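Local coordinates for flocculation protein FLO11 (PDB 4UYT) that mediates homotypic cell-cell adhesion between yeast cells during flocculation through its N-terminal adhesin domain, at residues S10-C15 against P164-W168. Sequence-based numbering, arbitrary orientation.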
loop_
_atom_site.group_PDB
_atom_site.type_symbol
_atom_site.label_atom_id
_atom_site.label_comp_id
_atom_site.label_asym_id
_atom_site.label_seq_id
_atom_site.Cartn_x
_atom_site.Cartn_y
_atom_site.Cartn_z
ATOM N N SER A 10 -3.399 13.210 12.515
ATOM C CA SER A 10 -2.255 12.353 12.883
ATOM C C SER A 10 -2.410 10.965 12.277
ATOM O O SER A 10 -3.238 10.183 12.705
ATOM C CB SER A 10 -2.188 12.230 14.392
ATOM O OG SER A 10 -1.122 11.381 14.807
ATOM N N ILE A 11 -1.528 10.631 11.343
ATOM C CA ILE A 11 -1.484 9.346 10.697
ATOM C C ILE A 11 -0.192 8.716 11.184
ATOM O O ILE A 11 0.884 9.255 10.949
ATOM C CB ILE A 11 -1.497 9.487 9.164
ATOM C CG1 ILE A 11 -2.745 10.240 8.698
ATOM C CG2 ILE A 11 -1.395 8.129 8.521
ATOM C CD1 ILE A 11 -2.635 10.731 7.279
ATOM N N VAL A 12 -0.292 7.598 11.880
ATOM C CA VAL A 12 0.853 7.054 12.616
ATOM C C VAL A 12 1.322 5.737 12.015
ATOM O O VAL A 12 0.542 4.796 11.872
ATOM C CB VAL A 12 0.495 6.873 14.085
ATOM C CG1 VAL A 12 1.704 6.418 14.880
ATOM C CG2 VAL A 12 -0.057 8.173 14.646
ATOM N N ASN A 13 2.621 5.671 11.711
ATOM C CA ASN A 13 3.282 4.417 11.398
ATOM C C ASN A 13 3.316 3.601 12.668
ATOM O O ASN A 13 3.899 4.028 13.664
ATOM C CB ASN A 13 4.659 4.743 10.866
ATOM C CG ASN A 13 5.528 3.525 10.619
ATOM O OD1 ASN A 13 5.393 2.489 11.257
ATOM N ND2 ASN A 13 6.450 3.657 9.690
ATOM N N GLY A 14 2.655 2.440 12.650
ATOM C CA GLY A 14 2.479 1.654 13.855
ATOM C C GLY A 14 3.642 0.787 14.274
ATOM O O GLY A 14 3.555 0.149 15.305
ATOM N N CYS A 15 4.723 0.765 13.502
ATOM C CA CYS A 15 5.849 -0.109 13.807
ATOM C C CYS A 15 7.123 0.312 13.083
ATOM O O CYS A 15 7.679 -0.464 12.312
ATOM C CB CYS A 15 5.516 -1.584 13.512
ATOM S SG CYS A 15 4.788 -1.868 11.891
ATOM N N PRO A 164 5.005 -0.999 6.712
ATOM C CA PRO A 164 4.338 -0.860 7.993
ATOM C C PRO A 164 2.829 -0.819 7.877
ATOM O O PRO A 164 2.246 -0.444 6.865
ATOM C CB PRO A 164 4.865 0.496 8.530
ATOM C CG PRO A 164 5.420 1.222 7.352
ATOM C CD PRO A 164 5.808 0.191 6.359
ATOM N N GLY A 165 2.186 -1.235 8.956
ATOM C CA GLY A 165 0.816 -0.820 9.211
ATOM C C GLY A 165 0.738 0.591 9.772
ATOM O O GLY A 165 1.756 1.162 10.225
ATOM N N PHE A 166 -0.460 1.172 9.730
ATOM C CA PHE A 166 -0.727 2.544 10.131
ATOM C C PHE A 166 -1.986 2.584 10.943
ATOM O O PHE A 166 -2.867 1.718 10.806
ATOM C CB PHE A 166 -0.891 3.451 8.908
ATOM C CG PHE A 166 0.386 3.668 8.176
ATOM C CD1 PHE A 166 0.852 2.731 7.259
ATOM C CD2 PHE A 166 1.141 4.833 8.392
ATOM C CE1 PHE A 166 2.066 2.937 6.625
ATOM C CE2 PHE A 166 2.349 5.031 7.731
ATOM C CZ PHE A 166 2.788 4.089 6.850
ATOM N N TYR A 167 -2.130 3.639 11.738
ATOM C CA TYR A 167 -3.374 3.862 12.468
ATOM C C TYR A 167 -3.669 5.351 12.525
ATOM O O TYR A 167 -2.833 6.208 12.236
ATOM C CB TYR A 167 -3.297 3.211 13.850
ATOM C CG TYR A 167 -2.303 3.799 14.837
ATOM C CD1 TYR A 167 -2.583 4.977 15.506
ATOM C CD2 TYR A 167 -1.169 3.103 15.208
ATOM C CE1 TYR A 167 -1.773 5.487 16.475
ATOM C CE2 TYR A 167 -0.319 3.605 16.210
ATOM C CZ TYR A 167 -0.644 4.818 16.825
ATOM O OH TYR A 167 0.131 5.376 17.822
ATOM N N TRP A 168 -4.909 5.668 12.875
ATOM C CA TRP A 168 -5.391 7.046 12.883
ATOM C C TRP A 168 -6.641 7.116 13.773
ATOM O O TRP A 168 -7.154 6.122 14.255
ATOM C CB TRP A 168 -5.710 7.530 11.487
ATOM C CG TRP A 168 -6.647 6.661 10.712
ATOM C CD1 TRP A 168 -8.017 6.605 10.818
ATOM C CD2 TRP A 168 -6.298 5.726 9.703
ATOM N NE1 TRP A 168 -8.534 5.680 9.942
ATOM C CE2 TRP A 168 -7.508 5.141 9.224
ATOM C CE3 TRP A 168 -5.084 5.342 9.113
ATOM C CZ2 TRP A 168 -7.545 4.247 8.168
ATOM C CZ3 TRP A 168 -5.118 4.449 8.069
ATOM C CH2 TRP A 168 -6.340 3.917 7.601
#
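An edge strand pairs here with the central strand of a small three-stranded antiparallel sheet in the Flo11 adhesin domain, Val12 lying opposite Tyr167 as a hydrogen-bonded pair. Val12 N gives a bond of 2.9 Å to Tyr167 O, and Tyr167 N returns one to Val12 O. The same Val12 O also receives a weaker CA-H...O contact from Phe166 CA at 3.1 Å, which adds to the N-H bond from Tyr167. A third backbone bond, Gly14 N to Gly165 O, carries the pairing past the end of strand 12-13.

On one face of the sheet, Tyr167 CG stands between its backbone N and carbonyl carbon (chi1 67°), which brings the ring across to Val12. Val12 CB lies over a ring face, 3.7 Å from the Tyr167 centroid, in a CH-pi contact, while Val12 CG1 reaches Tyr167 CZ at 3.4 Å. The beta branch suits valine to this place, because CB and both methyl groups lie close to the backbone and within reach of the ring. Gly14 CA also approaches the ring obliquely, 4.1 Å from Tyr167 CE2, and its lack of a side chain suits the close passage of backbone and ring.

The other face carries Asn13 and Phe166, a non-hydrogen-bonded pair, with Ile11 CG2 brushing Phe166 CD2. The Asn13 amide lies against the Pro164 ring, ND2 coming 3.5 Å from Pro164 CG; the apolar ring gives the amide a flank to pack on. Its OD1 accepts from Cys15 N at 2.9 Å, an Asx turn where the chain leaves the strand; bond and ring together limit the amide's rotation.

Beyond this turn, Cys15 is tied by a disulfide to Cys150. Strand 113-115 flanks strand 166-169 on the side away from strand 12-13, while Phe166 and Trp168 pack against the long strand 32-43.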